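Local structure of nucleocapsid (Crimean-congo hemorrhagic fever virus, 4AKL) at residues A[2-7]-A[398-403]; A[78-83]-A[392-397]; A[325-330]-A[353-358]. The protein binds single- and double-stranded RNA, probably packaging the viral genome, and displays sequence non-specific DNA endonuclease activity. All blocks are in the same frame, centred on the assembly; numbering follows the deposited sequence.

Contact 1: A[2-7]-A[398-403]; sequences ENKIEV and ANPDDA
Lys4 passes over one face of the Ala398 carbonyl group with its CG and drops to the oxygen end with NZ, and the CD and CG corner of the Pro400 ring lies against Lys4 CB. Pro400 CD is 3.8 Å from Lys4 CB, and farther along Pro400 CG rests 4.2 Å from Ile5 CG1. Lys4 curls around the carbonyl oxygen: its CG passes 3.2 Å from Ala398 O, and the chain, bent at chi2 (-62°) and again at chi4 (60°), brings NZ back to bond with that same oxygen at 2.9 Å. The ammonium group arrives almost end-on, with a C=O...N angle of 166°. Asn399 runs alongside Lys4 in the same direction, its amide OD1 at a looser 3.8 Å from Lys4 NZ. One residue pair earlier, Ala398 CA makes a nearly straight CA-H...O contact to Glu2 O, 3.5 Å. An Asx turn, in which Asn3 OD1 accepts from Ile5 N, shapes the N-terminal chain as it passes. Two helices flank its residues: Ile5 packs on Trp16 of helix 10-24, where Asn24 also bonds Asp401, and Ala398 touches Gln329 of helix 324-336.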
# COMPACT_ATOMS: atom_id res chain seq x y z
N GLU A 2 13.40 -7.41 -27.29
CA GLU A 2 13.82 -6.74 -26.09
C GLU A 2 12.79 -5.68 -25.72
O GLU A 2 11.84 -5.44 -26.45
CB GLU A 2 15.18 -6.07 -26.29
CG GLU A 2 16.30 -7.01 -26.78
CD GLU A 2 16.53 -6.96 -28.27
OE1 GLU A 2 15.54 -6.88 -29.05
OE2 GLU A 2 17.72 -7.00 -28.67
N ASN A 3 13.02 -5.06 -24.58
CA ASN A 3 12.25 -3.94 -24.09
C ASN A 3 12.42 -2.73 -25.01
O ASN A 3 13.49 -2.14 -25.05
CB ASN A 3 12.71 -3.61 -22.67
CG ASN A 3 11.84 -2.59 -21.97
OD1 ASN A 3 11.11 -1.85 -22.61
ND2 ASN A 3 11.94 -2.54 -20.61
N LYS A 4 11.35 -2.36 -25.73
CA LYS A 4 11.40 -1.25 -26.70
C LYS A 4 11.28 0.14 -26.05
O LYS A 4 11.52 1.12 -26.72
CB LYS A 4 10.31 -1.39 -27.78
CG LYS A 4 10.28 -2.71 -28.55
CD LYS A 4 11.52 -2.99 -29.33
CE LYS A 4 11.41 -4.32 -30.08
NZ LYS A 4 10.25 -4.40 -31.10
N ILE A 5 10.93 0.22 -24.77
CA ILE A 5 10.79 1.50 -24.08
C ILE A 5 12.17 1.90 -23.52
O ILE A 5 12.41 1.85 -22.31
CB ILE A 5 9.72 1.46 -22.94
CG1 ILE A 5 8.45 0.70 -23.39
CG2 ILE A 5 9.40 2.92 -22.48
CD1 ILE A 5 7.25 0.79 -22.43
N GLU A 6 13.06 2.30 -24.45
CA GLU A 6 14.44 2.68 -24.16
C GLU A 6 14.45 4.11 -23.67
O GLU A 6 14.58 5.06 -24.45
CB GLU A 6 15.33 2.56 -25.40
CG GLU A 6 15.45 1.15 -25.98
CD GLU A 6 16.46 1.07 -27.13
OE1 GLU A 6 16.87 2.15 -27.66
OE2 GLU A 6 16.86 -0.07 -27.50
N VAL A 7 14.32 4.22 -22.36
CA VAL A 7 14.15 5.46 -21.67
C VAL A 7 14.95 5.32 -20.42
O VAL A 7 14.71 4.41 -19.63
CB VAL A 7 12.63 5.68 -21.32
CG1 VAL A 7 12.44 6.79 -20.34
CG2 VAL A 7 11.82 5.96 -22.59
N ALA A 398 7.84 -5.47 -25.50
CA ALA A 398 8.41 -5.99 -26.75
C ALA A 398 7.77 -5.36 -28.00
O ALA A 398 8.43 -5.24 -29.02
CB ALA A 398 8.27 -7.52 -26.81
N ASN A 399 6.49 -4.98 -27.92
CA ASN A 399 5.76 -4.32 -29.03
C ASN A 399 4.73 -3.33 -28.45
O ASN A 399 3.55 -3.62 -28.44
CB ASN A 399 5.06 -5.36 -29.92
CG ASN A 399 6.03 -6.20 -30.76
OD1 ASN A 399 6.67 -5.69 -31.68
ND2 ASN A 399 6.14 -7.51 -30.44
N PRO A 400 5.19 -2.16 -27.95
CA PRO A 400 4.33 -1.22 -27.21
C PRO A 400 3.03 -0.78 -27.86
O PRO A 400 2.07 -0.50 -27.14
CB PRO A 400 5.25 0.02 -27.04
CG PRO A 400 6.55 -0.54 -26.97
CD PRO A 400 6.57 -1.68 -27.96
N ASP A 401 2.99 -0.73 -29.19
CA ASP A 401 1.77 -0.27 -29.91
C ASP A 401 0.59 -1.21 -29.74
O ASP A 401 -0.57 -0.79 -29.88
CB ASP A 401 2.07 0.02 -31.38
CG ASP A 401 2.78 1.36 -31.57
OD1 ASP A 401 2.41 2.33 -30.86
OD2 ASP A 401 3.68 1.46 -32.41
N ASP A 402 0.87 -2.48 -29.40
CA ASP A 402 -0.18 -3.39 -29.00
C ASP A 402 -0.94 -2.93 -27.75
O ASP A 402 -2.03 -3.46 -27.49
CB ASP A 402 0.35 -4.83 -28.79
CG ASP A 402 0.68 -5.53 -30.09
OD1 ASP A 402 0.34 -4.98 -31.16
OD2 ASP A 402 1.27 -6.64 -30.04
N ALA A 403 -0.41 -1.96 -26.97
CA ALA A 403 -1.22 -1.37 -25.86
C ALA A 403 -2.59 -0.89 -26.37
O ALA A 403 -3.58 -0.96 -25.64
CB ALA A 403 -0.49 -0.23 -25.17

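Contact 2: A[78-83]-A[392-397]; sequences YECAWA and FGTIPV
Helix-against-loop packing inside the largely helical nairovirus nucleocapsid fold joins these segments: one side of helix 77-83, from the early part of the chain, lies against the loop that follows helix 385-392, some 300 residues later. Every residue that touches is buried. Cys80, Ala81 and Ala83 supply the helix surface, and their small side chains let the two backbones come close, with the CA atoms of Cys80 and Phe392 6.8 Å apart and those of Ala81 and Ile395 at 7.0 Å.

Ile395 is the reaching side chain. Its CG1 branch lies beside the backbone N (chi1 -56°) and runs on extended through chi2 (171°), which carries CD1 across to the helix. There the methyl meets Ala81 CB at 3.8 Å, with the CB of Cys80 a little farther off. Met13 and Trp16 of helix 10-24 touch Ala81 as well. Next to Ile395, Thr394 brings its hydroxyl to Cys80, its OG1 lying 3.4 Å from Cys80 SG and 3.5 Å from Cys80 CB.

Phe392 works differently. Its CB leads off from the helix, yet the ring swings back to approach the final turn, and it also meets Phe324 of helix 324-336 edge-to-face. Ala83 O, on that turn, is hydrogen-bonded by the hydroxyl of Tyr311 on helix 306-316, so the ring is an additional neighbour and not its principal one. Ala83 O lies in the plane of the phenyl ring, at its edge, 3.8 Å from Phe392 CE1.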
# COMPACT_ATOMS: atom_id res chain seq x y z
N TYR A 78 1.65 6.96 -19.77
CA TYR A 78 2.93 7.63 -19.46
C TYR A 78 3.59 6.95 -18.28
O TYR A 78 4.76 6.60 -18.34
CB TYR A 78 2.71 9.11 -19.13
CG TYR A 78 3.98 9.88 -18.88
CD1 TYR A 78 4.65 10.46 -19.91
CD2 TYR A 78 4.51 10.01 -17.58
CE1 TYR A 78 5.81 11.16 -19.71
CE2 TYR A 78 5.70 10.73 -17.35
CZ TYR A 78 6.34 11.30 -18.42
OH TYR A 78 7.50 12.01 -18.24
N GLU A 79 2.82 6.75 -17.23
CA GLU A 79 3.40 6.24 -15.99
C GLU A 79 3.67 4.75 -16.10
O GLU A 79 4.70 4.29 -15.58
CB GLU A 79 2.52 6.57 -14.80
CG GLU A 79 2.51 8.04 -14.47
CD GLU A 79 1.61 8.93 -15.37
OE1 GLU A 79 0.71 8.39 -16.05
OE2 GLU A 79 1.83 10.19 -15.37
N CYS A 80 2.77 4.00 -16.77
CA CYS A 80 2.98 2.56 -17.02
C CYS A 80 4.24 2.38 -17.87
O CYS A 80 5.07 1.51 -17.58
CB CYS A 80 1.77 1.94 -17.73
SG CYS A 80 0.27 1.87 -16.73
N ALA A 81 4.41 3.21 -18.90
CA ALA A 81 5.63 3.12 -19.72
C ALA A 81 6.86 3.44 -18.86
O ALA A 81 7.89 2.77 -18.97
CB ALA A 81 5.55 4.00 -20.90
N TRP A 82 6.77 4.47 -18.03
CA TRP A 82 7.89 4.80 -17.14
C TRP A 82 8.24 3.63 -16.19
O TRP A 82 9.42 3.30 -15.99
CB TRP A 82 7.55 6.07 -16.35
CG TRP A 82 8.55 6.47 -15.27
CD1 TRP A 82 8.35 6.40 -13.92
CD2 TRP A 82 9.87 7.03 -15.44
NE1 TRP A 82 9.43 6.87 -13.25
CE2 TRP A 82 10.39 7.26 -14.14
CE3 TRP A 82 10.66 7.36 -16.57
CZ2 TRP A 82 11.68 7.79 -13.93
CZ3 TRP A 82 11.92 7.89 -16.36
CH2 TRP A 82 12.42 8.10 -15.05
N ALA A 83 7.21 3.02 -15.61
CA ALA A 83 7.37 1.90 -14.67
C ALA A 83 7.96 0.64 -15.34
O ALA A 83 8.46 -0.21 -14.66
CB ALA A 83 6.00 1.59 -13.98
N PHE A 392 3.32 -3.51 -15.40
CA PHE A 392 4.12 -4.10 -16.49
C PHE A 392 3.31 -4.71 -17.63
O PHE A 392 3.89 -5.14 -18.64
CB PHE A 392 5.00 -5.24 -15.96
CG PHE A 392 5.72 -4.93 -14.67
CD1 PHE A 392 6.46 -3.78 -14.51
CD2 PHE A 392 5.70 -5.84 -13.63
CE1 PHE A 392 7.12 -3.54 -13.33
CE2 PHE A 392 6.36 -5.58 -12.45
CZ PHE A 392 7.06 -4.45 -12.31
N GLY A 393 1.98 -4.75 -17.48
CA GLY A 393 1.13 -5.45 -18.42
C GLY A 393 0.10 -4.72 -19.23
O GLY A 393 -0.57 -5.35 -20.01
N THR A 394 -0.04 -3.40 -19.07
CA THR A 394 -0.97 -2.64 -19.91
C THR A 394 -0.32 -2.30 -21.22
O THR A 394 -1.00 -2.03 -22.22
CB THR A 394 -1.43 -1.36 -19.24
OG1 THR A 394 -0.34 -0.42 -19.15
CG2 THR A 394 -2.04 -1.65 -17.84
N ILE A 395 1.01 -2.30 -21.22
CA ILE A 395 1.83 -2.13 -22.42
C ILE A 395 2.83 -3.30 -22.50
O ILE A 395 3.64 -3.47 -21.59
CB ILE A 395 2.65 -0.82 -22.35
CG1 ILE A 395 1.77 0.44 -22.13
CG2 ILE A 395 3.42 -0.66 -23.57
CD1 ILE A 395 2.58 1.75 -21.84
N PRO A 396 2.76 -4.14 -23.54
CA PRO A 396 3.78 -5.19 -23.70
C PRO A 396 5.05 -4.56 -24.27
O PRO A 396 5.05 -4.02 -25.39
CB PRO A 396 3.14 -6.15 -24.69
CG PRO A 396 2.31 -5.31 -25.56
CD PRO A 396 1.85 -4.10 -24.70
N VAL A 397 6.12 -4.61 -23.50
CA VAL A 397 7.30 -3.79 -23.83
C VAL A 397 8.03 -4.22 -25.09
O VAL A 397 8.75 -3.41 -25.69
CB VAL A 397 8.31 -3.71 -22.66
CG1 VAL A 397 7.66 -3.07 -21.43
CG2 VAL A 397 8.90 -5.05 -22.37

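Contact 3: A[325-330]-A[353-358]; sequences PTVSQF and MKWGKK
Thr326 and Val327, in the first turns of helix 324-336, face the start of helix 355-360 at a generous backbone spacing: Thr326 CA is 8.4 Å from Met353 CA, and Val327 CA is 8.5 Å from Trp355 CA. Gly356 N bonds back to Met353 O near the start of helix 355-360, and Trp355 is directed at helix 324-336. The indole spans the gap, and three residues of helix 324-336 meet it from different directions.

At the pyrrole end, Trp355 NE1 donates to Thr326 OG1 at 3.0 Å, with an N-H...O angle of 152° and the oxygen tilted 18° from the ring plane. The same hydroxyl also bonds Thr323 O, one turn back on its own chain; since that carbonyl can only accept, the threonine hydrogen must go there, while its oxygen takes the indole N-H.

Helices 324-336, 341-350 and 355-360 follow one another in sequence, and the third packs back on the first, with Leu348 of the middle helix touching both Trp355 and Phe330.

Over one face of the indole lies Val327 CG2, a CH-pi contact 3.8 Å from the centroid of the five-membered ring. Phe330 completes the set at the far end. The Phe330 ring takes the edge of the indole in a T-shaped stack with planes at 83°; the centroids of the Phe330 ring and the six-membered ring of Trp355 are 5.6 Å apart, and Trp355 CH2 comes 3.8 Å from Phe330 CG. Met353 joins beside the hydroxyl, its CE meeting Thr326 OG1 tip to tip at 3.8 Å.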
# COMPACT_ATOMS: atom_id res chain seq x y z
N PRO A 325 10.78 -8.50 -20.56
CA PRO A 325 9.73 -8.34 -21.58
C PRO A 325 8.73 -9.52 -21.71
O PRO A 325 7.58 -9.31 -22.11
CB PRO A 325 10.54 -8.17 -22.87
CG PRO A 325 11.89 -7.69 -22.41
CD PRO A 325 12.11 -8.46 -21.17
N THR A 326 9.17 -10.71 -21.34
CA THR A 326 8.28 -11.91 -21.27
C THR A 326 7.30 -11.86 -20.07
O THR A 326 6.14 -12.42 -20.14
CB THR A 326 9.11 -13.21 -21.26
OG1 THR A 326 9.73 -13.37 -19.98
CG2 THR A 326 10.20 -13.20 -22.37
N VAL A 327 7.71 -11.21 -18.97
CA VAL A 327 6.78 -11.04 -17.84
C VAL A 327 5.69 -10.07 -18.28
O VAL A 327 4.50 -10.29 -18.09
CB VAL A 327 7.46 -10.48 -16.57
CG1 VAL A 327 6.45 -10.27 -15.49
CG2 VAL A 327 8.57 -11.43 -16.09
N SER A 328 6.14 -8.98 -18.89
CA SER A 328 5.28 -7.98 -19.46
C SER A 328 4.31 -8.60 -20.47
O SER A 328 3.13 -8.32 -20.45
CB SER A 328 6.13 -6.88 -20.09
OG SER A 328 5.36 -5.99 -20.87
N GLN A 329 4.81 -9.46 -21.32
CA GLN A 329 3.95 -10.08 -22.33
C GLN A 329 2.89 -10.97 -21.66
O GLN A 329 1.70 -10.92 -22.02
CB GLN A 329 4.75 -10.89 -23.31
CG GLN A 329 3.95 -11.22 -24.59
CD GLN A 329 3.87 -10.01 -25.47
OE1 GLN A 329 4.87 -9.29 -25.64
NE2 GLN A 329 2.71 -9.77 -26.03
N PHE A 330 3.34 -11.77 -20.69
CA PHE A 330 2.46 -12.66 -19.93
C PHE A 330 1.26 -11.88 -19.33
O PHE A 330 0.11 -12.28 -19.45
CB PHE A 330 3.26 -13.35 -18.81
CG PHE A 330 2.51 -14.42 -18.07
CD1 PHE A 330 1.72 -14.11 -17.01
CD2 PHE A 330 2.64 -15.76 -18.43
CE1 PHE A 330 1.03 -15.14 -16.30
CE2 PHE A 330 1.99 -16.75 -17.75
CZ PHE A 330 1.17 -16.42 -16.68
N MET A 353 9.93 -20.53 -19.24
CA MET A 353 10.70 -19.50 -18.55
C MET A 353 10.88 -19.90 -17.10
O MET A 353 9.87 -20.22 -16.42
CB MET A 353 9.93 -18.18 -18.55
CG MET A 353 9.62 -17.60 -19.93
SD MET A 353 11.00 -17.40 -21.03
CE MET A 353 12.09 -16.34 -20.06
N LYS A 354 12.13 -19.90 -16.61
CA LYS A 354 12.41 -20.28 -15.21
C LYS A 354 11.69 -19.40 -14.19
O LYS A 354 11.34 -19.87 -13.10
CB LYS A 354 13.92 -20.28 -14.94
CG LYS A 354 14.62 -21.50 -15.43
CD LYS A 354 16.12 -21.40 -15.18
CE LYS A 354 16.90 -22.58 -15.78
NZ LYS A 354 18.33 -22.24 -16.04
N TRP A 355 11.43 -18.13 -14.54
CA TRP A 355 10.75 -17.26 -13.60
C TRP A 355 9.33 -17.69 -13.28
O TRP A 355 8.78 -17.25 -12.27
CB TRP A 355 10.76 -15.77 -14.06
CG TRP A 355 9.98 -15.42 -15.32
CD1 TRP A 355 10.52 -15.17 -16.53
CD2 TRP A 355 8.54 -15.24 -15.47
NE1 TRP A 355 9.54 -14.88 -17.42
CE2 TRP A 355 8.31 -14.91 -16.80
CE3 TRP A 355 7.44 -15.35 -14.61
CZ2 TRP A 355 7.03 -14.69 -17.33
CZ3 TRP A 355 6.15 -15.10 -15.12
CH2 TRP A 355 5.97 -14.77 -16.49
N GLY A 356 8.72 -18.57 -14.12
CA GLY A 356 7.34 -18.96 -13.94
C GLY A 356 7.12 -19.62 -12.60
O GLY A 356 6.33 -19.18 -11.79
N LYS A 357 7.85 -20.69 -12.39
CA LYS A 357 7.68 -21.48 -11.20
C LYS A 357 8.13 -20.71 -10.00
O LYS A 357 7.52 -20.87 -8.91
CB LYS A 357 8.44 -22.83 -11.30
CG LYS A 357 7.61 -23.90 -12.05
CD LYS A 357 8.35 -25.21 -12.25
CE LYS A 357 7.55 -26.15 -13.16
NZ LYS A 357 7.79 -25.91 -14.59
N LYS A 358 9.16 -19.88 -10.16
CA LYS A 358 9.65 -19.07 -9.04
C LYS A 358 8.60 -18.05 -8.63
O LYS A 358 8.47 -17.81 -7.48
CB LYS A 358 11.01 -18.41 -9.34
CG LYS A 358 12.11 -19.40 -9.53
CD LYS A 358 13.37 -18.69 -9.95
CE LYS A 358 14.48 -19.64 -10.33
NZ LYS A 358 15.29 -19.04 -11.47

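In the fold
The chain from 392 to 403 runs through contacts 2 and 1 in turn, which explains why their centres are only about 8 Å apart. Where they meet, Lys4 N probably bonds Val397 O at 2.8 Å, and Pro400 packs on Ile395. Contact 3 stands about 16 Å from the centre of each, and helix 324-336 ties it in: Ser328 OG probably bonds Phe392 O at 2.8 Å and Val397 N at 3.1 Å, while the ring of Pro325 touches Asn3. In sequence they are nested: contact 3 lies within the loop closed by contact 2, and that within the loop closed by contact 1, which joins the N-terminal segment to 398-403.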